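Local coordinates for bifunctional GH43-CE protein (Bacteroides eggerthii, PDB 6MLY) that probably cleaves xylan-type polysaccharides with a family 43 glycoside hydrolase domain and carries a second, carbohydrate esterase domain in the same chain, at residues T47-S52 with P482-Y487; V331-H336 with T371-G376; L398-R403 with Y487-F492. One frame throughout, in Å; residues are numbered along the deposited sequence.

Starting from the N terminus, residues 47-52, in the family 43 hydrolase part, meet a partner some 430 residues later, the 482-487 loop, so contact 1 closes the longest loop of the three. Contact 2 lies wholly within that loop: 331-336 meets 371-376 after a short excursion. Contact 3 begins later, at 398-403, and is completed by 487-492; it therefore follows contact 2 in series but crosses contact 1, with which it shares Tyr487. All three reach one antiparallel sheet, where strands 51-52, 333-335, 370-373, 488-491 and 395-401 are successive neighbours. Contact 1 thus joins the hydrolase to the concanavalin A-like beta-sandwich that follows it, while contacts 2 and 3 pair strands within one of its sheets.

Contact 1 of 3, residues T47-S52 with P482-Y487; sequences TTMHMS and PHFMGY
Met49 reaches across to Phe484 with an extended side chain. Its CB lies 4.2 Å from CE of Met485. Beyond CG, which is turned anti to the carbonyl carbon (chi1 -70°), SD arrives beside the 482-487 backbone, 3.3 Å from Phe484 O and 3.9 Å from His483 O. The methyl group CE ends over a face of the Phe484 ring, 4.2 Å from its centroid, a CH-pi contact displaced toward the rim; SD stands oblique to the same ring, which makes this a Met-aromatic pair. The two side chains cross at about a right angle, and Arg275 touches both. Met49 sits at the second position of a type II' beta turn from Thr48 to Met51, closed by the bond from Met51 N to Thr48 O (3.1 Å). The turn belongs to the family 43 hydrolase, a five-bladed beta-propeller by family, and the 482-487 loop to the beta-sandwich that follows it, so the contact is part of the seam between them. The Phe484 side chain is about 9 Å from that of Asp143, the predicted pKa modulator, consistent with a sandwich loop approaching the active site. Met485 approaches His50 from the opposite direction. Its CE lies over a face of the His50 imidazole, though modelled too close for the depth to be trusted, and packs 3.6 Å from CG of Met51. His483 O sits at the edge of the His50 ring, near its plane. His50 ND1 is hydrogen-bonded to Gly92 N, and Tyr91 stacks on His483 while meeting His50 edge-to-face.

Contact 2 of 3, residues V331-H336 with T371-G376; sequences VWQWNH and TQRTIG
Gln333 and Thr371 form an antiparallel hydrogen-bonded pair, joining strands 333-335 and 370-373 in one sheet of the C-terminal concanavalin A-like beta-sandwich. The firm backbone link is Gln333 N to Thr371 O, 3.0 Å long. The return bond, Thr371 N to Gln333 O, is weak at 3.1 Å and strongly bent. A further bond from the Thr371 hydroxyl to Gln333 O is doubtful, because OG1 is crowded in the model. Thr371 O has a further, softer neighbour in Trp332 CA, a CA-H...O contact of 3.5 Å.

Packing across the pair is carried by Gln372, whose extended chain leads back over the Trp332 indole. Its CG lies 3.9 Å from the centroid of the six-membered ring, a CH-pi contact almost directly above the face, and NE2 follows over the same face, offset toward the rim. The amide stands upright on the ring, the two planes being 89° apart. Val331 closes in on the amide from another direction, its CG2 lying 3.5 Å from Gln372 CD. That methyl occupies the position between the backbone N and the carbonyl carbon (CG1 at chi1 -63°), which turns it toward the glutamine.

The polar ends are engaged beyond the two segments: Gln372 NE2 bonds to Ala315 O and Trp332 NE1 to Asp317 OD2, while Phe508 meets the indole edge-to-face. Arg373 turns its NE to Asp29 O, binding the sandwich to a residue of the hydrolase. At the other end of its guanidinium, NH2 lies 3.3 Å from Gln333 NE2, donor against donor, with the amide and guanidinium planes 74° apart.

Contact 3 of 3, residues L398-R403 with Y487-F492; sequences LSLFQR and YRFALF
Leu400 and Phe489 lie side by side, pointing the same way, with Leu400 CD2 3.4 Å from Phe489 CE1 and oblique to the ring. Further along this face Leu398 crosses Leu491; its CG, anti to the backbone N (chi1 -176°), carries CD1 to within 3.7 Å of Leu491 CD2. These four side chains face the second sheet of the beta-sandwich, where strands 378-386, 441-449 and 502-511 cover them, so they form part of its hydrophobic core. On the other face Ala490 CB fits beside Phe401 CB at 3.8 Å and near Ser399 CB, a small residue between its cross-strand neighbours.

The backbones run antiparallel, with Ser399-Ala490 and Phe401-Arg488 as the hydrogen-bonded pairs. Ser399 N bonds to Ala490 O at 2.9 Å and Phe401 N to Arg488 O at 2.8 Å, while the return bond from Arg488 N to Phe401 O is weak. Just beyond strand 398-401 and before strand 488-491, Gln402 CB lies over a face of the Tyr487 ring, 4.0 Å from its centroid and 17° off the normal. At the far end of the phenol, OH lies within hydrogen-bonding reach of Lys404 O and Gln478 O, which must share its single proton. A leucine in place of Tyr487 would probably leave those two carbonyls without their shared hydroxyl and Gln402 CB without the flat surface it rests on. The strand pair thus changes from apolar packing on the Leu398, Leu400, Phe489 and Leu491 face to a tyrosine whose ring packs against Gln402 CB and whose hydroxyl links two neighbouring loops.

Contact 1 of 3, residues T47-S52 with P482-Y487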
loop_
_atom_site.group_PDB
_atom_site.type_symbol
_atom_site.label_atom_id
_atom_site.label_comp_id
_atom_site.label_asym_id
_atom_site.label_seq_id
_atom_site.Cartn_x
_atom_site.Cartn_y
_atom_site.Cartn_z
ATOM N N THR A 47 9.918 -1.245 21.083
ATOM C CA THR A 47 8.881 -2.280 21.049
ATOM C C THR A 47 8.721 -2.810 19.616
ATOM O O THR A 47 8.627 -2.029 18.658
ATOM C CB THR A 47 7.547 -1.744 21.587
ATOM O OG1 THR A 47 7.715 -1.289 22.930
ATOM C CG2 THR A 47 6.448 -2.782 21.571
ATOM N N THR A 48 8.727 -4.147 19.492
ATOM C CA THR A 48 8.370 -4.873 18.268
ATOM C C THR A 48 7.340 -5.971 18.568
ATOM O O THR A 48 7.016 -6.761 17.679
ATOM C CB THR A 48 9.601 -5.506 17.609
ATOM O OG1 THR A 48 10.149 -6.464 18.518
ATOM C CG2 THR A 48 10.638 -4.478 17.215
ATOM N N MET A 49 6.835 -6.010 19.808
ATOM C CA MET A 49 5.739 -6.883 20.216
ATOM C C MET A 49 6.067 -8.338 19.853
ATOM O O MET A 49 6.961 -8.942 20.454
ATOM C CB MET A 49 4.428 -6.432 19.555
ATOM C CG MET A 49 3.908 -5.118 20.098
ATOM S SD MET A 49 2.837 -4.247 18.928
ATOM C CE MET A 49 2.775 -2.632 19.704
ATOM N N HIS A 50 5.394 -8.860 18.817
ATOM C CA HIS A 50 5.324 -10.292 18.531
ATOM C C HIS A 50 6.445 -10.730 17.581
ATOM O O HIS A 50 6.473 -11.885 17.176
ATOM C CB HIS A 50 3.950 -10.649 17.952
ATOM C CG HIS A 50 3.605 -9.847 16.744
ATOM N ND1 HIS A 50 2.739 -8.779 16.799
ATOM C CD2 HIS A 50 4.052 -9.911 15.474
ATOM C CE1 HIS A 50 2.644 -8.232 15.611
ATOM N NE2 HIS A 50 3.439 -8.910 14.777
ATOM N N MET A 51 7.361 -9.817 17.236
ATOM C CA MET A 51 8.500 -10.144 16.381
ATOM C C MET A 51 9.571 -10.897 17.182
ATOM O O MET A 51 9.661 -10.778 18.400
ATOM C CB MET A 51 9.130 -8.886 15.775
ATOM C CG MET A 51 8.164 -8.028 14.983
ATOM S SD MET A 51 7.243 -8.924 13.696
ATOM C CE MET A 51 8.472 -8.976 12.395
ATOM N N SER A 52 10.393 -11.651 16.450
ATOM C CA SER A 52 11.484 -12.446 16.973
ATOM C C SER A 52 12.703 -12.255 16.070
ATOM O O SER A 52 12.635 -12.594 14.888
ATOM C CB SER A 52 11.072 -13.896 17.058
ATOM O OG SER A 52 12.200 -14.755 17.162
ATOM N N PRO A 482 -5.430 -5.636 16.304
ATOM C CA PRO A 482 -4.069 -5.962 15.895
ATOM C C PRO A 482 -3.817 -5.605 14.431
ATOM O O PRO A 482 -4.764 -5.274 13.721
ATOM C CB PRO A 482 -3.935 -7.482 16.116
ATOM C CG PRO A 482 -5.341 -7.968 16.347
ATOM C CD PRO A 482 -6.052 -6.786 16.961
ATOM N N HIS A 483 -2.557 -5.682 13.966
ATOM C CA HIS A 483 -1.411 -6.215 14.694
ATOM C C HIS A 483 -0.727 -5.150 15.570
ATOM O O HIS A 483 0.291 -5.451 16.206
ATOM C CB HIS A 483 -0.395 -6.828 13.710
ATOM C CG HIS A 483 -0.934 -7.915 12.837
ATOM N ND1 HIS A 483 -1.994 -8.723 13.211
ATOM C CD2 HIS A 483 -0.542 -8.358 11.621
ATOM C CE1 HIS A 483 -2.242 -9.598 12.251
ATOM N NE2 HIS A 483 -1.363 -9.396 11.265
ATOM N N PHE A 484 -1.252 -3.916 15.588
ATOM C CA PHE A 484 -0.747 -2.826 16.465
ATOM C C PHE A 484 0.708 -2.482 16.101
ATOM O O PHE A 484 1.478 -2.005 16.944
ATOM C CB PHE A 484 -0.852 -3.226 17.941
ATOM C CG PHE A 484 -1.011 -2.097 18.933
ATOM C CD1 PHE A 484 -1.429 -2.370 20.228
ATOM C CD2 PHE A 484 -0.754 -0.773 18.595
ATOM C CE1 PHE A 484 -1.576 -1.355 21.161
ATOM C CE2 PHE A 484 -0.909 0.242 19.526
ATOM C CZ PHE A 484 -1.319 -0.050 20.807
ATOM N N MET A 485 1.060 -2.710 14.832
ATOM C CA MET A 485 2.415 -2.578 14.338
ATOM C C MET A 485 2.365 -1.931 12.952
ATOM O O MET A 485 1.318 -1.928 12.304
ATOM C CB MET A 485 3.074 -3.956 14.248
ATOM C CG MET A 485 4.560 -3.918 13.957
ATOM S SD MET A 485 5.233 -5.574 13.708
ATOM C CE MET A 485 5.026 -6.253 15.352
ATOM N N GLY A 486 3.496 -1.356 12.532
ATOM C CA GLY A 486 3.665 -0.832 11.189
ATOM C C GLY A 486 3.608 -1.946 10.161
ATOM O O GLY A 486 3.806 -3.126 10.487
ATOM N N TYR A 487 3.309 -1.571 8.917
ATOM C CA TYR A 487 3.372 -2.497 7.801
ATOM C C TYR A 487 4.841 -2.855 7.569
ATOM O O TYR A 487 5.695 -1.978 7.502
ATOM C CB TYR A 487 2.712 -1.905 6.551
ATOM C CG TYR A 487 1.225 -2.134 6.478
ATOM C CD1 TYR A 487 0.378 -1.631 7.450
ATOM C CD2 TYR A 487 0.659 -2.860 5.443
ATOM C CE1 TYR A 487 -0.989 -1.842 7.402
ATOM C CE2 TYR A 487 -0.709 -3.075 5.375
ATOM C CZ TYR A 487 -1.537 -2.567 6.359
ATOM O OH TYR A 487 -2.882 -2.780 6.299
#

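Contact 2 of 3, residues V331-H336 with T371-G376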
loop_
_atom_site.group_PDB
_atom_site.type_symbol
_atom_site.label_atom_id
_atom_site.label_comp_id
_atom_site.label_asym_id
_atom_site.label_seq_id
_atom_site.Cartn_x
_atom_site.Cartn_y
_atom_site.Cartn_z
ATOM N N VAL A 331 18.526 -5.948 11.038
ATOM C CA VAL A 331 17.366 -5.337 10.361
ATOM C C VAL A 331 16.237 -6.369 10.206
ATOM O O VAL A 331 15.065 -5.980 10.096
ATOM C CB VAL A 331 17.745 -4.730 8.996
ATOM C CG1 VAL A 331 18.744 -3.590 9.125
ATOM C CG2 VAL A 331 18.257 -5.786 8.030
ATOM N N TRP A 332 16.598 -7.661 10.196
ATOM C CA TRP A 332 15.655 -8.772 10.051
ATOM C C TRP A 332 15.046 -9.150 11.405
ATOM O O TRP A 332 15.758 -9.250 12.411
ATOM C CB TRP A 332 16.340 -9.988 9.420
ATOM C CG TRP A 332 16.704 -9.832 7.973
ATOM C CD1 TRP A 332 17.961 -9.789 7.447
ATOM C CD2 TRP A 332 15.802 -9.729 6.859
ATOM N NE1 TRP A 332 17.906 -9.665 6.088
ATOM C CE2 TRP A 332 16.595 -9.627 5.697
ATOM C CE3 TRP A 332 14.409 -9.709 6.726
ATOM C CZ2 TRP A 332 16.039 -9.507 4.424
ATOM C CZ3 TRP A 332 13.858 -9.596 5.465
ATOM C CH2 TRP A 332 14.666 -9.492 4.333
ATOM N N GLN A 333 13.721 -9.361 11.398
ATOM C CA GLN A 333 12.970 -9.975 12.498
ATOM C C GLN A 333 11.865 -10.852 11.886
ATOM O O GLN A 333 11.164 -10.419 10.974
ATOM C CB GLN A 333 12.351 -8.923 13.434
ATOM C CG GLN A 333 13.233 -7.714 13.742
ATOM C CD GLN A 333 12.597 -6.763 14.731
ATOM O OE1 GLN A 333 11.639 -7.108 15.416
ATOM N NE2 GLN A 333 13.128 -5.551 14.827
ATOM N N TRP A 334 11.710 -12.076 12.407
ATOM C CA TRP A 334 10.647 -12.997 12.001
ATOM C C TRP A 334 9.307 -12.554 12.600
ATOM O O TRP A 334 9.262 -11.808 13.567
ATOM C CB TRP A 334 10.962 -14.434 12.432
ATOM C CG TRP A 334 12.286 -14.958 11.970
ATOM C CD1 TRP A 334 13.472 -14.899 12.640
ATOM C CD2 TRP A 334 12.556 -15.663 10.746
ATOM N NE1 TRP A 334 14.462 -15.504 11.914
ATOM C CE2 TRP A 334 13.930 -15.983 10.749
ATOM C CE3 TRP A 334 11.777 -16.053 9.653
ATOM C CZ2 TRP A 334 14.538 -16.668 9.700
ATOM C CZ3 TRP A 334 12.379 -16.731 8.618
ATOM C CH2 TRP A 334 13.741 -17.033 8.642
ATOM N N ASN A 335 8.217 -13.045 12.006
ATOM C CA ASN A 335 6.874 -12.947 12.562
ATOM C C ASN A 335 6.656 -14.148 13.488
ATOM O O ASN A 335 6.581 -15.286 13.009
ATOM C CB ASN A 335 5.814 -12.908 11.459
ATOM C CG ASN A 335 4.391 -12.966 11.978
ATOM O OD1 ASN A 335 4.079 -12.417 13.034
ATOM N ND2 ASN A 335 3.515 -13.608 11.218
ATOM N N HIS A 336 6.567 -13.882 14.801
ATOM C CA HIS A 336 6.454 -14.915 15.828
ATOM C C HIS A 336 7.719 -15.782 15.809
ATOM O O HIS A 336 8.665 -15.486 15.076
ATOM C CB HIS A 336 5.163 -15.731 15.646
ATOM C CG HIS A 336 3.935 -15.085 16.196
ATOM N ND1 HIS A 336 3.393 -13.936 15.652
ATOM C CD2 HIS A 336 3.122 -15.444 17.212
ATOM C CE1 HIS A 336 2.310 -13.604 16.324
ATOM N NE2 HIS A 336 2.122 -14.514 17.285
ATOM N N THR A 371 10.946 -10.400 7.880
ATOM C CA THR A 371 10.462 -9.016 7.753
ATOM C C THR A 371 11.529 -7.966 8.089
ATOM O O THR A 371 12.411 -8.190 8.910
ATOM C CB THR A 371 9.263 -8.768 8.675
ATOM O OG1 THR A 371 9.773 -8.585 9.995
ATOM C CG2 THR A 371 8.248 -9.890 8.651
ATOM N N GLN A 372 11.397 -6.809 7.429
ATOM C CA GLN A 372 11.989 -5.536 7.821
ATOM C C GLN A 372 10.862 -4.498 7.905
ATOM O O GLN A 372 9.740 -4.766 7.489
ATOM C CB GLN A 372 13.054 -5.083 6.823
ATOM C CG GLN A 372 14.206 -6.063 6.664
ATOM C CD GLN A 372 15.416 -5.446 6.003
ATOM O OE1 GLN A 372 15.598 -4.230 5.993
ATOM N NE2 GLN A 372 16.277 -6.290 5.464
ATOM N N ARG A 373 11.167 -3.315 8.447
ATOM C CA ARG A 373 10.188 -2.230 8.579
ATOM C C ARG A 373 9.943 -1.611 7.193
ATOM O O ARG A 373 10.766 -1.755 6.289
ATOM C CB ARG A 373 10.679 -1.184 9.593
ATOM C CG ARG A 373 10.780 -1.686 11.029
ATOM C CD ARG A 373 11.405 -0.666 11.969
ATOM N NE ARG A 373 11.461 -1.114 13.360
ATOM C CZ ARG A 373 12.433 -1.859 13.887
ATOM N NH1 ARG A 373 13.548 -2.076 13.213
ATOM N NH2 ARG A 373 12.282 -2.397 15.083
ATOM N N THR A 374 8.791 -0.958 7.023
ATOM C CA THR A 374 8.600 -0.010 5.938
ATOM C C THR A 374 9.098 1.353 6.416
ATOM O O THR A 374 9.125 1.611 7.615
ATOM C CB THR A 374 7.137 0.063 5.488
ATOM O OG1 THR A 374 6.316 0.323 6.625
ATOM C CG2 THR A 374 6.673 -1.201 4.797
ATOM N N ILE A 375 9.501 2.210 5.477
ATOM C CA ILE A 375 10.074 3.501 5.821
ATOM C C ILE A 375 9.328 4.598 5.060
ATOM O O ILE A 375 8.797 4.351 3.983
ATOM C CB ILE A 375 11.588 3.515 5.538
ATOM C CG1 ILE A 375 11.909 3.425 4.046
ATOM C CG2 ILE A 375 12.280 2.412 6.325
ATOM C CD1 ILE A 375 13.387 3.490 3.733
ATOM N N GLY A 376 9.304 5.801 5.643
ATOM C CA GLY A 376 8.696 6.980 5.028
ATOM C C GLY A 376 9.751 7.972 4.537
ATOM O O GLY A 376 10.923 7.866 4.899
#

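Contact 3 of 3, residues L398-R403 with Y487-F492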
loop_
_atom_site.group_PDB
_atom_site.type_symbol
_atom_site.label_atom_id
_atom_site.label_comp_id
_atom_site.label_asym_id
_atom_site.label_seq_id
_atom_site.Cartn_x
_atom_site.Cartn_y
_atom_site.Cartn_z
ATOM N N LEU A 398 6.386 -11.825 -1.887
ATOM C CA LEU A 398 6.649 -10.625 -1.088
ATOM C C LEU A 398 5.305 -10.076 -0.592
ATOM O O LEU A 398 4.309 -10.154 -1.315
ATOM C CB LEU A 398 7.379 -9.603 -1.967
ATOM C CG LEU A 398 7.822 -8.313 -1.282
ATOM C CD1 LEU A 398 9.041 -8.562 -0.408
ATOM C CD2 LEU A 398 8.124 -7.233 -2.308
ATOM N N SER A 399 5.280 -9.549 0.640
ATOM C CA SER A 399 4.045 -9.023 1.234
ATOM C C SER A 399 4.300 -7.678 1.922
ATOM O O SER A 399 5.359 -7.465 2.500
ATOM C CB SER A 399 3.440 -10.010 2.200
ATOM O OG SER A 399 2.444 -9.388 3.006
ATOM N N LEU A 400 3.315 -6.777 1.819
ATOM C CA LEU A 400 3.128 -5.690 2.763
ATOM C C LEU A 400 2.179 -6.215 3.841
ATOM O O LEU A 400 1.013 -6.491 3.556
ATOM C CB LEU A 400 2.558 -4.461 2.047
ATOM C CG LEU A 400 3.425 -3.909 0.916
ATOM C CD1 LEU A 400 2.726 -2.776 0.182
ATOM C CD2 LEU A 400 4.777 -3.448 1.430
ATOM N N PHE A 401 2.710 -6.372 5.063
ATOM C CA PHE A 401 2.186 -7.338 6.021
ATOM C C PHE A 401 1.592 -6.648 7.256
ATOM O O PHE A 401 2.298 -5.981 8.012
ATOM C CB PHE A 401 3.291 -8.320 6.415
ATOM C CG PHE A 401 2.857 -9.383 7.390
ATOM C CD1 PHE A 401 2.207 -10.526 6.948
ATOM C CD2 PHE A 401 3.101 -9.242 8.749
ATOM C CE1 PHE A 401 1.804 -11.503 7.843
ATOM C CE2 PHE A 401 2.702 -10.222 9.646
ATOM C CZ PHE A 401 2.057 -11.350 9.193
ATOM N N GLN A 402 0.274 -6.817 7.424
ATOM C CA GLN A 402 -0.403 -6.723 8.718
ATOM C C GLN A 402 -1.678 -7.584 8.664
ATOM O O GLN A 402 -1.684 -8.619 8.004
ATOM C CB GLN A 402 -0.661 -5.266 9.108
ATOM C CG GLN A 402 -0.701 -5.069 10.619
ATOM C CD GLN A 402 -1.183 -3.698 11.013
ATOM O OE1 GLN A 402 -0.645 -2.687 10.574
ATOM N NE2 GLN A 402 -2.199 -3.654 11.857
ATOM N N ARG A 403 -2.739 -7.184 9.379
ATOM C CA ARG A 403 -4.009 -7.896 9.366
ATOM C C ARG A 403 -4.639 -7.725 7.984
ATOM O O ARG A 403 -5.040 -8.698 7.358
ATOM C CB ARG A 403 -4.952 -7.360 10.446
ATOM C CG ARG A 403 -6.344 -7.976 10.429
ATOM C CD ARG A 403 -7.326 -7.159 11.247
ATOM N NE ARG A 403 -8.549 -7.895 11.546
ATOM C CZ ARG A 403 -8.749 -8.632 12.636
ATOM N NH1 ARG A 403 -7.819 -8.702 13.577
ATOM N NH2 ARG A 403 -9.882 -9.294 12.784
ATOM N N TYR A 487 3.309 -1.571 8.917
ATOM C CA TYR A 487 3.372 -2.497 7.801
ATOM C C TYR A 487 4.841 -2.855 7.569
ATOM O O TYR A 487 5.695 -1.978 7.502
ATOM C CB TYR A 487 2.712 -1.905 6.551
ATOM C CG TYR A 487 1.225 -2.134 6.478
ATOM C CD1 TYR A 487 0.378 -1.631 7.450
ATOM C CD2 TYR A 487 0.659 -2.860 5.443
ATOM C CE1 TYR A 487 -0.989 -1.842 7.402
ATOM C CE2 TYR A 487 -0.709 -3.075 5.375
ATOM C CZ TYR A 487 -1.537 -2.567 6.359
ATOM O OH TYR A 487 -2.882 -2.780 6.299
ATOM N N ARG A 488 5.110 -4.157 7.470
ATOM C CA ARG A 488 6.439 -4.666 7.208
ATOM C C ARG A 488 6.470 -5.334 5.826
ATOM O O ARG A 488 5.481 -5.924 5.385
ATOM C CB ARG A 488 6.834 -5.647 8.316
ATOM C CG ARG A 488 7.135 -4.997 9.660
ATOM C CD ARG A 488 7.586 -6.019 10.691
ATOM N NE ARG A 488 8.205 -5.416 11.869
ATOM C CZ ARG A 488 9.516 -5.279 12.060
ATOM N NH1 ARG A 488 10.378 -5.792 11.198
ATOM N NH2 ARG A 488 9.963 -4.625 13.120
ATOM N N PHE A 489 7.615 -5.208 5.149
ATOM C CA PHE A 489 7.975 -6.084 4.051
ATOM C C PHE A 489 8.134 -7.498 4.617
ATOM O O PHE A 489 8.564 -7.662 5.752
ATOM C CB PHE A 489 9.245 -5.588 3.356
ATOM C CG PHE A 489 9.087 -4.257 2.667
ATOM C CD1 PHE A 489 8.242 -4.121 1.578
ATOM C CD2 PHE A 489 9.777 -3.140 3.105
ATOM C CE1 PHE A 489 8.090 -2.895 0.946
ATOM C CE2 PHE A 489 9.624 -1.916 2.472
ATOM C CZ PHE A 489 8.777 -1.793 1.399
ATOM N N ALA A 490 7.768 -8.507 3.822
ATOM C CA ALA A 490 7.676 -9.881 4.299
ATOM C C ALA A 490 8.021 -10.862 3.171
ATOM O O ALA A 490 7.330 -10.894 2.148
ATOM C CB ALA A 490 6.286 -10.126 4.836
ATOM N N LEU A 491 9.098 -11.639 3.364
ATOM C CA LEU A 491 9.381 -12.813 2.540
ATOM C C LEU A 491 8.591 -13.984 3.134
ATOM O O LEU A 491 8.677 -14.219 4.331
ATOM C CB LEU A 491 10.880 -13.142 2.523
ATOM C CG LEU A 491 11.868 -12.011 2.225
ATOM C CD1 LEU A 491 12.993 -12.505 1.328
ATOM C CD2 LEU A 491 11.207 -10.799 1.596
ATOM N N PHE A 492 7.832 -14.705 2.297
ATOM C CA PHE A 492 7.016 -15.828 2.771
ATOM C C PHE A 492 7.079 -16.996 1.779
ATOM O O PHE A 492 7.562 -16.845 0.663
ATOM C CB PHE A 492 5.575 -15.376 3.025
ATOM C CG PHE A 492 4.794 -14.971 1.801
ATOM C CD1 PHE A 492 4.810 -13.662 1.343
ATOM C CD2 PHE A 492 4.015 -15.895 1.120
ATOM C CE1 PHE A 492 4.076 -13.293 0.227
ATOM C CE2 PHE A 492 3.285 -15.524 -0.000
ATOM C CZ PHE A 492 3.319 -14.224 -0.446
#